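Local coordinates for GDSL-like protein (Collinsella aerofaciens ATCC 25986, PDB 7BXD), which probably acts as an acyl-hydrolase of the GDSL-like lipase family, with the flavodoxin-like α/β/α fold of SGNH hydrolases, at residues S29-F34 / A60-A65; T55-A60 / R228-I233; R76-A81 / Y128-Y133; V114-L119 / L172-A177. All coordinates share one frame; numbering follows the deposited sequence.

Interaction 1: S29-F34 / A60-A65; sequences STICCF and ALLGGA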
# COMPACT_ATOMS: atom_id res chain seq x y z
N SER A 29 -3.99 16.32 12.10
CA SER A 29 -4.11 14.89 12.32
C SER A 29 -2.74 14.23 12.42
O SER A 29 -1.77 14.68 11.80
CB SER A 29 -4.89 14.22 11.18
OG SER A 29 -6.29 14.49 11.26
N THR A 30 -2.70 13.09 13.13
CA THR A 30 -1.61 12.13 13.01
C THR A 30 -2.06 11.03 12.04
O THR A 30 -3.13 10.43 12.23
CB THR A 30 -1.27 11.53 14.38
OG1 THR A 30 -0.79 12.58 15.22
CG2 THR A 30 -0.18 10.45 14.29
N ILE A 31 -1.23 10.77 11.03
CA ILE A 31 -1.57 9.86 9.93
C ILE A 31 -0.60 8.69 9.98
O ILE A 31 0.62 8.88 9.82
CB ILE A 31 -1.47 10.59 8.58
CG1 ILE A 31 -2.38 11.84 8.58
CG2 ILE A 31 -1.84 9.63 7.44
CD1 ILE A 31 -2.28 12.69 7.32
N CYS A 32 -1.13 7.48 10.20
CA CYS A 32 -0.32 6.27 10.29
C CYS A 32 -0.32 5.56 8.94
O CYS A 32 -1.38 5.10 8.48
CB CYS A 32 -0.88 5.37 11.39
SG CYS A 32 0.03 3.85 11.58
N CYS A 33 0.85 5.50 8.28
CA CYS A 33 1.00 4.93 6.94
C CYS A 33 1.54 3.50 7.07
O CYS A 33 2.73 3.31 7.38
CB CYS A 33 1.91 5.82 6.09
SG CYS A 33 1.25 7.50 5.94
N PHE A 34 0.67 2.52 6.83
CA PHE A 34 0.97 1.11 7.03
C PHE A 34 1.16 0.51 5.63
O PHE A 34 0.23 0.55 4.80
CB PHE A 34 -0.24 0.52 7.74
CG PHE A 34 -0.09 -0.90 8.24
CD1 PHE A 34 1.13 -1.41 8.67
CD2 PHE A 34 -1.24 -1.71 8.35
CE1 PHE A 34 1.21 -2.70 9.20
CE2 PHE A 34 -1.16 -3.00 8.89
CZ PHE A 34 0.06 -3.50 9.32
N ALA A 60 3.76 18.18 5.31
CA ALA A 60 3.78 19.58 4.89
C ALA A 60 2.76 19.83 3.80
O ALA A 60 2.15 20.90 3.77
CB ALA A 60 5.18 19.96 4.41
N LEU A 61 2.54 18.85 2.92
CA LEU A 61 1.56 19.03 1.85
C LEU A 61 0.15 19.15 2.39
O LEU A 61 -0.73 19.72 1.72
CB LEU A 61 1.65 17.89 0.83
CG LEU A 61 2.92 17.84 -0.02
CD1 LEU A 61 3.01 16.52 -0.78
CD2 LEU A 61 3.01 19.05 -0.96
N LEU A 62 -0.10 18.59 3.56
CA LEU A 62 -1.40 18.63 4.21
C LEU A 62 -1.48 19.73 5.27
O LEU A 62 -2.43 19.75 6.04
CB LEU A 62 -1.73 17.26 4.81
CG LEU A 62 -1.90 16.13 3.79
CD1 LEU A 62 -2.09 14.84 4.55
CD2 LEU A 62 -3.05 16.41 2.83
N GLY A 63 -0.52 20.66 5.30
CA GLY A 63 -0.63 21.78 6.21
C GLY A 63 -0.16 21.51 7.62
O GLY A 63 -0.48 22.28 8.54
N GLY A 64 0.62 20.46 7.82
CA GLY A 64 1.22 20.23 9.11
C GLY A 64 0.83 18.95 9.82
O GLY A 64 1.10 18.79 11.01
N ALA A 65 0.20 18.00 9.11
CA ALA A 65 -0.08 16.70 9.70
C ALA A 65 1.21 16.02 10.15
O ALA A 65 2.28 16.21 9.57
CB ALA A 65 -0.77 15.81 8.66
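Ala65 sits against two residues, Ser29, just before strand 30-35, and Ile31, two residues on, within it. Its methyl CB lies 3.7 Å from Ile31 CD1. The same CB also approaches the carbonyl of Ser29, with Ser29 O at 3.5 Å. That carbonyl comes equally near the backbone, since Ser29 O is 3.4 Å from Ala65 CA. The backbones come closest here, with the CA atoms of Ser29 and Ala65 5.1 Å apart. Just beyond, Ser29 and Ile31 form backbone hydrogen bonds with Val66, where strand 66-71 starts. The two strands are parallel neighbours in the central sheet. Helix 55-61 belongs to the β-α-β crossover between them, and this contact lies where the helix hands over to the second strand. A Schellman motif ends the helix: Gly63, with positive phi, is its C' residue, Gly63 N bonds back to Ala60 O at 3.1 Å, and Gly64 N bonds to Gly59 O. Leu62, the first residue past helical geometry, is left facing the sheet. Its CD1 meets Ile31 CD1 at 3.5 Å, and the two side chains cross at about a right angle. Ile31 reaches both partners with one atom. Its CG1 is anti to the carbonyl carbon (chi1 -56°) and the chain is then extended (chi2 176°), which carries CD1 out to where it touches both Leu62 and Ala65. Leu62 also touches Thr238 of helix 223-240.

Interaction 2: T55-A60 / R228-I233; sequences TSHLGA and RLAHRI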
# COMPACT_ATOMS: atom_id res chain seq x y z
N THR A 55 6.07 9.42 2.67
CA THR A 55 5.61 9.81 4.01
C THR A 55 6.35 11.04 4.52
O THR A 55 5.81 11.80 5.33
CB THR A 55 5.82 8.67 5.01
OG1 THR A 55 7.20 8.28 5.09
CG2 THR A 55 4.99 7.44 4.61
N SER A 56 7.59 11.24 4.07
CA SER A 56 8.40 12.37 4.56
C SER A 56 7.96 13.70 3.98
O SER A 56 8.32 14.75 4.52
CB SER A 56 9.88 12.14 4.25
OG SER A 56 10.14 12.27 2.86
N HIS A 57 7.21 13.67 2.87
CA HIS A 57 6.72 14.89 2.23
C HIS A 57 5.27 15.20 2.59
O HIS A 57 4.83 16.33 2.43
CB HIS A 57 6.77 14.71 0.70
CG HIS A 57 8.14 14.48 0.16
ND1 HIS A 57 9.00 15.51 -0.15
CD2 HIS A 57 8.80 13.33 -0.16
CE1 HIS A 57 10.13 15.01 -0.61
NE2 HIS A 57 10.03 13.69 -0.63
N LEU A 58 4.52 14.20 3.03
CA LEU A 58 3.07 14.33 3.06
C LEU A 58 2.62 15.34 4.11
O LEU A 58 1.65 16.08 3.88
CB LEU A 58 2.46 12.95 3.34
CG LEU A 58 0.94 12.97 3.38
CD1 LEU A 58 0.30 13.40 2.04
CD2 LEU A 58 0.43 11.58 3.79
N GLY A 59 3.26 15.37 5.28
CA GLY A 59 2.77 16.23 6.36
C GLY A 59 2.70 17.69 5.94
O GLY A 59 1.70 18.38 6.19
N ALA A 60 3.76 18.18 5.31
CA ALA A 60 3.78 19.58 4.89
C ALA A 60 2.76 19.83 3.80
O ALA A 60 2.15 20.90 3.77
CB ALA A 60 5.18 19.96 4.41
N ARG A 228 6.88 12.90 -6.05
CA ARG A 228 5.73 13.01 -6.94
C ARG A 228 4.56 12.20 -6.41
O ARG A 228 3.41 12.68 -6.39
CB ARG A 228 6.16 12.57 -8.34
CG ARG A 228 5.02 12.60 -9.36
CD ARG A 228 5.56 12.43 -10.75
NE ARG A 228 4.47 12.31 -11.72
CZ ARG A 228 4.49 12.77 -12.96
NH1 ARG A 228 5.49 13.54 -13.39
NH2 ARG A 228 3.47 12.50 -13.76
N LEU A 229 4.82 10.98 -5.95
CA LEU A 229 3.75 10.16 -5.38
C LEU A 229 3.10 10.85 -4.19
O LEU A 229 1.89 10.78 -4.02
CB LEU A 229 4.30 8.79 -5.00
CG LEU A 229 3.28 7.68 -4.82
CD1 LEU A 229 2.63 7.30 -6.16
CD2 LEU A 229 3.96 6.46 -4.22
N ALA A 230 3.90 11.51 -3.35
CA ALA A 230 3.34 12.22 -2.20
C ALA A 230 2.32 13.27 -2.62
O ALA A 230 1.30 13.46 -1.96
CB ALA A 230 4.44 12.89 -1.38
N HIS A 231 2.58 13.98 -3.72
CA HIS A 231 1.61 14.97 -4.17
C HIS A 231 0.30 14.31 -4.59
O HIS A 231 -0.79 14.82 -4.27
CB HIS A 231 2.21 15.79 -5.31
CG HIS A 231 3.19 16.83 -4.85
ND1 HIS A 231 2.90 18.18 -4.84
CD2 HIS A 231 4.44 16.72 -4.33
CE1 HIS A 231 3.94 18.85 -4.37
NE2 HIS A 231 4.89 17.99 -4.05
N ARG A 232 0.39 13.19 -5.31
CA ARG A 232 -0.83 12.49 -5.72
C ARG A 232 -1.60 11.96 -4.52
O ARG A 232 -2.84 12.03 -4.48
CB ARG A 232 -0.48 11.35 -6.69
CG ARG A 232 -1.69 10.52 -7.14
CD ARG A 232 -2.59 11.32 -8.06
NE ARG A 232 -3.85 10.65 -8.39
CZ ARG A 232 -4.97 10.73 -7.68
NH1 ARG A 232 -4.98 11.40 -6.55
NH2 ARG A 232 -6.09 10.12 -8.11
N ILE A 233 -0.88 11.43 -3.53
CA ILE A 233 -1.51 10.91 -2.32
C ILE A 233 -2.16 12.04 -1.54
O ILE A 233 -3.28 11.89 -1.03
CB ILE A 233 -0.48 10.12 -1.48
CG1 ILE A 233 -0.06 8.85 -2.21
CG2 ILE A 233 -1.00 9.87 -0.09
CD1 ILE A 233 1.19 8.19 -1.65
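Leu58 and Ala230 mark where the backbones of two helices come nearest, with their CA atoms 5.7 Å apart. The axes of segments 55-60 and 228-233 approach to 8.4 Å. Their N-to-C directions differ by 45°, and the signed crossing angle is -45°. The small side chain of Ala230 fits this close passage, as its CB points toward the other helix. That methyl meets His57 at the root of its side chain, with Ala230 CB 3.6 Å from His57 CB. The imidazole is met only obliquely by the same methyl. The His57 side chain also touches Glu227, one turn back along helix 223-240. Leu58 reaches over from the side of its helix. Its CG is anti to the backbone N (chi1 -180°), and the bend at chi2 brings CD1 nearer the partner helix. There Leu58 CD1 lies 4.1 Å from the carbonyl Ala230 O. It also packs on the branch of Ile233, at 4.3 Å from Ile233 CG2. Trp54 touches both Ala230 and Ile233, and Ala234 and Leu237 continue the apolar surface under Leu58. The contact is thus mostly buried and apolar, with His57 towards its border. It pairs an early helix of the chain with the C-terminal one as neighbours in one helical layer of a three-layer α/β/α sandwich, as in other SGNH hydrolases.

Interaction 3: R76-A81 / Y128-Y133; sequences RIAIKA and YGAVDY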
# COMPACT_ATOMS: atom_id res chain seq x y z
N ARG A 76 3.73 -8.85 2.70
CA ARG A 76 2.45 -9.15 2.06
C ARG A 76 1.34 -8.73 3.00
O ARG A 76 1.50 -8.81 4.22
CB ARG A 76 2.29 -10.67 1.82
CG ARG A 76 3.26 -11.31 0.81
CD ARG A 76 4.66 -11.41 1.37
NE ARG A 76 5.57 -12.28 0.62
CZ ARG A 76 5.75 -13.58 0.90
NH1 ARG A 76 5.02 -14.19 1.83
NH2 ARG A 76 6.67 -14.29 0.24
N ILE A 77 0.19 -8.35 2.45
CA ILE A 77 -0.97 -8.15 3.32
C ILE A 77 -1.30 -9.44 4.06
O ILE A 77 -1.51 -9.43 5.29
CB ILE A 77 -2.17 -7.60 2.52
CG1 ILE A 77 -1.87 -6.14 2.12
CG2 ILE A 77 -3.47 -7.66 3.34
CD1 ILE A 77 -2.97 -5.45 1.32
N ALA A 78 -1.32 -10.57 3.34
CA ALA A 78 -1.75 -11.84 3.91
C ALA A 78 -0.62 -12.63 4.55
O ALA A 78 0.56 -12.53 4.16
CB ALA A 78 -2.37 -12.73 2.84
N ILE A 79 -1.00 -13.47 5.53
CA ILE A 79 -0.07 -14.41 6.13
C ILE A 79 0.32 -15.47 5.11
O ILE A 79 -0.54 -15.98 4.38
CB ILE A 79 -0.70 -15.12 7.35
CG1 ILE A 79 -1.23 -14.10 8.35
CG2 ILE A 79 0.31 -16.07 7.98
CD1 ILE A 79 -1.88 -14.76 9.58
N LYS A 80 1.59 -15.86 5.11
CA LYS A 80 2.09 -16.98 4.32
C LYS A 80 3.23 -17.63 5.09
O LYS A 80 3.98 -16.94 5.79
CB LYS A 80 2.52 -16.53 2.91
CG LYS A 80 2.59 -17.67 1.89
CD LYS A 80 2.93 -17.19 0.50
CE LYS A 80 2.84 -18.36 -0.48
NZ LYS A 80 3.68 -18.23 -1.70
N ALA A 81 3.38 -18.95 4.96
CA ALA A 81 4.27 -19.66 5.87
C ALA A 81 5.75 -19.30 5.70
O ALA A 81 6.55 -19.63 6.59
CB ALA A 81 4.09 -21.16 5.73
N TYR A 128 -8.52 -12.04 0.13
CA TYR A 128 -9.81 -11.50 0.59
C TYR A 128 -9.90 -11.53 2.11
O TYR A 128 -10.40 -10.58 2.73
CB TYR A 128 -11.01 -12.28 0.01
CG TYR A 128 -11.47 -11.85 -1.37
CD1 TYR A 128 -12.34 -10.77 -1.53
CD2 TYR A 128 -11.11 -12.58 -2.51
CE1 TYR A 128 -12.84 -10.42 -2.77
CE2 TYR A 128 -11.59 -12.21 -3.76
CZ TYR A 128 -12.45 -11.13 -3.89
OH TYR A 128 -12.89 -10.77 -5.15
N GLY A 129 -9.49 -12.63 2.73
CA GLY A 129 -9.61 -12.76 4.17
C GLY A 129 -8.65 -11.86 4.92
O GLY A 129 -8.99 -11.37 6.01
N ALA A 130 -7.45 -11.63 4.37
CA ALA A 130 -6.51 -10.74 5.02
C ALA A 130 -6.97 -9.29 4.98
O ALA A 130 -6.82 -8.55 5.98
CB ALA A 130 -5.13 -10.90 4.37
N VAL A 131 -7.49 -8.83 3.83
CA VAL A 131 -8.00 -7.47 3.76
C VAL A 131 -9.16 -7.31 4.75
O VAL A 131 -9.27 -6.31 5.46
CB VAL A 131 -8.39 -7.07 2.33
CG1 VAL A 131 -8.99 -5.64 2.30
CG2 VAL A 131 -7.17 -7.12 1.40
N ASP A 132 -10.05 -8.31 4.79
CA ASP A 132 -11.16 -8.30 5.74
C ASP A 132 -10.65 -8.20 7.18
O ASP A 132 -11.15 -7.40 7.98
CB ASP A 132 -12.00 -9.56 5.50
CG ASP A 132 -13.23 -9.63 6.36
OD1 ASP A 132 -14.26 -9.04 5.94
OD2 ASP A 132 -13.17 -10.27 7.43
N TYR A 133 -9.65 -9.01 7.52
CA TYR A 133 -9.06 -8.94 8.87
C TYR A 133 -8.55 -7.54 9.17
O TYR A 133 -8.75 -7.03 10.28
CB TYR A 133 -7.93 -9.96 9.01
CG TYR A 133 -7.29 -9.92 10.37
CD1 TYR A 133 -6.20 -9.07 10.63
CD2 TYR A 133 -7.76 -10.75 11.40
CE1 TYR A 133 -5.63 -9.02 11.87
CE2 TYR A 133 -7.19 -10.71 12.66
CZ TYR A 133 -6.12 -9.84 12.89
OH TYR A 133 -5.55 -9.80 14.16
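The long loop that follows strand 66-71 leans on helix 127-141, and Ile77 and Ala78 make the touch. Both meet Ala130, whose CB points into the loop. Ala130 CB is 3.5 Å from Ala78 CA. The two methyls are almost as close, with Ala78 CB 3.6 Å from Ala130 CB. The CA atoms of these two alanines are only 5.0 Å apart, so the backbones come close at this point. Ile77 comes in beside them with its short branch. With CG1 beside the backbone N (chi1 -71°), CG2 stands anti to that nitrogen, and it is CG2 that meets the helix. Ile77 CG2 is 3.8 Å from Ala130 CB and 4.2 Å from Val131 CG2. The loop backbone is also held by Asp109, which accepts from the backbone N of Ile77 with one carboxylate oxygen and from that of Ala78 with the other. Asp109 ends the GxND sequence, the block III signature of SGNH hydrolases, so the contact sits next to a characteristic family element. More apolar side chains close in around it. Ile77 also touches Phe87 and, on helix 176-189, Met183. Val88 of helix 87-90 packs on Ala130, and Val131 reaches Val186.

Interaction 4: V114-L119 / L172-A177; sequences VPLGEL and LGLTQA
The flat peptide group joining Val114 to Pro115 has a methyl of Leu172 above one face. Leu172 CD1 is 3.5 Å from Val114 O and 3.7 Å from Val114 C. It also lies 3.8 Å from Pro115 CA. The CB of Pro115 points away from the Leu172 segment, and the residue is exposed. Val114 O, besides touching this methyl, accepts a hydrogen bond from the hydroxyl of Tyr179. Leu172 gets there with CG anti to the carbonyl carbon (chi1 -56°) and an extended end. A second apolar pair lies further along. Leu174 CD1 stands 3.9 Å from Leu116 CB, so one leucine ends against the stem of the other. Leu116 and Leu174 are each partly exposed, in keeping with a contact at the protein surface. The turn that presents Leu172 and Leu174 is held by Asn170. Its OD1 accepts from the backbone N of both leucines, the first of these bonds closing an Asx turn. Thr175 follows as N-cap of helix 176-189, and Ala177 N gives Thr175 OG1 a weak bond of 3.3 Å. Leu116, Leu172 and Leu174 all touch Tyr179. Leu174 just before the N-cap and Tyr179 in the first turn form the pair of a hydrophobic staple, and Leu116 of the loop between helices 107-111 and 127-141 packs on the same pair.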
# COMPACT_ATOMS: atom_id res chain seq x y z
N VAL A 114 0.02 -15.26 -3.06
CA VAL A 114 -0.98 -15.42 -2.00
C VAL A 114 -2.30 -15.88 -2.63
O VAL A 114 -2.78 -15.23 -3.58
CB VAL A 114 -1.16 -14.08 -1.26
CG1 VAL A 114 -2.45 -14.06 -0.44
CG2 VAL A 114 0.06 -13.82 -0.40
N PRO A 115 -2.89 -16.97 -2.17
CA PRO A 115 -4.19 -17.39 -2.72
C PRO A 115 -5.23 -16.28 -2.57
O PRO A 115 -5.32 -15.62 -1.54
CB PRO A 115 -4.55 -18.62 -1.88
CG PRO A 115 -3.22 -19.14 -1.34
CD PRO A 115 -2.45 -17.86 -1.08
N LEU A 116 -6.06 -16.11 -3.59
CA LEU A 116 -6.99 -14.99 -3.57
C LEU A 116 -8.13 -15.21 -2.57
O LEU A 116 -8.49 -14.31 -1.82
CB LEU A 116 -7.52 -14.76 -4.99
CG LEU A 116 -8.20 -13.43 -5.24
CD1 LEU A 116 -7.18 -12.27 -5.23
CD2 LEU A 116 -8.95 -13.44 -6.58
N GLY A 117 -8.73 -16.42 -2.58
CA GLY A 117 -9.98 -16.70 -1.91
C GLY A 117 -11.16 -16.04 -2.62
O GLY A 117 -11.06 -15.64 -3.79
N GLU A 118 -12.27 -15.95 -1.89
CA GLU A 118 -13.51 -15.35 -2.39
C GLU A 118 -13.98 -14.30 -1.40
O GLU A 118 -13.66 -14.36 -0.20
CB GLU A 118 -14.65 -16.39 -2.44
CG GLU A 118 -14.46 -17.52 -3.38
CD GLU A 118 -15.67 -18.46 -3.35
OE1 GLU A 118 -15.52 -19.57 -3.80
OE2 GLU A 118 -16.74 -18.09 -2.81
N LEU A 119 -14.80 -13.36 -1.88
CA LEU A 119 -15.39 -12.36 -0.99
C LEU A 119 -16.20 -13.07 0.09
O LEU A 119 -17.07 -13.90 -0.20
CB LEU A 119 -16.29 -11.42 -1.79
CG LEU A 119 -16.95 -10.28 -1.03
CD1 LEU A 119 -15.94 -9.36 -0.37
CD2 LEU A 119 -17.89 -9.47 -1.95
N LEU A 172 -0.10 -18.45 -9.69
CA LEU A 172 -1.47 -18.91 -9.51
C LEU A 172 -2.35 -18.62 -10.73
O LEU A 172 -3.56 -18.89 -10.70
CB LEU A 172 -2.10 -18.26 -8.27
CG LEU A 172 -1.32 -18.48 -6.97
CD1 LEU A 172 -2.03 -17.81 -5.83
CD2 LEU A 172 -1.14 -19.95 -6.68
N GLY A 173 -1.79 -18.02 -11.78
CA GLY A 173 -2.60 -17.73 -12.95
C GLY A 173 -3.43 -16.46 -12.83
O GLY A 173 -4.39 -16.28 -13.59
N LEU A 174 -3.05 -15.56 -11.93
CA LEU A 174 -3.79 -14.33 -11.68
C LEU A 174 -2.95 -13.13 -12.08
O LEU A 174 -1.73 -13.14 -11.95
CB LEU A 174 -4.16 -14.18 -10.19
CG LEU A 174 -5.07 -15.28 -9.64
CD1 LEU A 174 -5.18 -15.16 -8.14
CD2 LEU A 174 -6.46 -15.14 -10.29
N THR A 175 -3.61 -12.06 -12.53
CA THR A 175 -2.90 -10.79 -12.70
C THR A 175 -3.10 -9.91 -11.47
O THR A 175 -3.91 -10.20 -10.56
CB THR A 175 -3.35 -10.00 -13.93
OG1 THR A 175 -4.65 -9.50 -13.65
CG2 THR A 175 -3.36 -10.84 -15.23
N GLN A 176 -2.37 -8.79 -11.42
CA GLN A 176 -2.50 -7.90 -10.28
C GLN A 176 -3.91 -7.34 -10.17
O GLN A 176 -4.37 -7.05 -9.06
CB GLN A 176 -1.47 -6.79 -10.40
CG GLN A 176 -1.38 -5.92 -9.17
CD GLN A 176 -0.21 -4.94 -9.21
OE1 GLN A 176 0.79 -5.22 -9.88
NE2 GLN A 176 -0.29 -3.83 -8.49
N ALA A 177 -4.59 -7.16 -11.30
CA ALA A 177 -5.95 -6.63 -11.29
C ALA A 177 -6.90 -7.48 -10.45
O ALA A 177 -7.83 -6.92 -9.86
CB ALA A 177 -6.49 -6.50 -12.71

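From the N terminus, interaction 1 closes first, a short loop from strand 30-35 to the end of helix 55-61. Interaction 2 starts within it, on the same helix, and runs to the C-terminal helix, so the two cross and share Ala60. Its long loop encloses interactions 3 and 4. Interaction 3 ties the loop after strand 66-71 to helix 127-141. Interaction 4 ties the loop before that helix to the start of helix 176-189, and crosses interaction 3. They touch through a probable hydrogen bond from Tyr128 N to Leu116 O, 3.0 Å long. Interactions 1 and 2 lie on one side of the chain's centre, 3 and 4 on the opposite side.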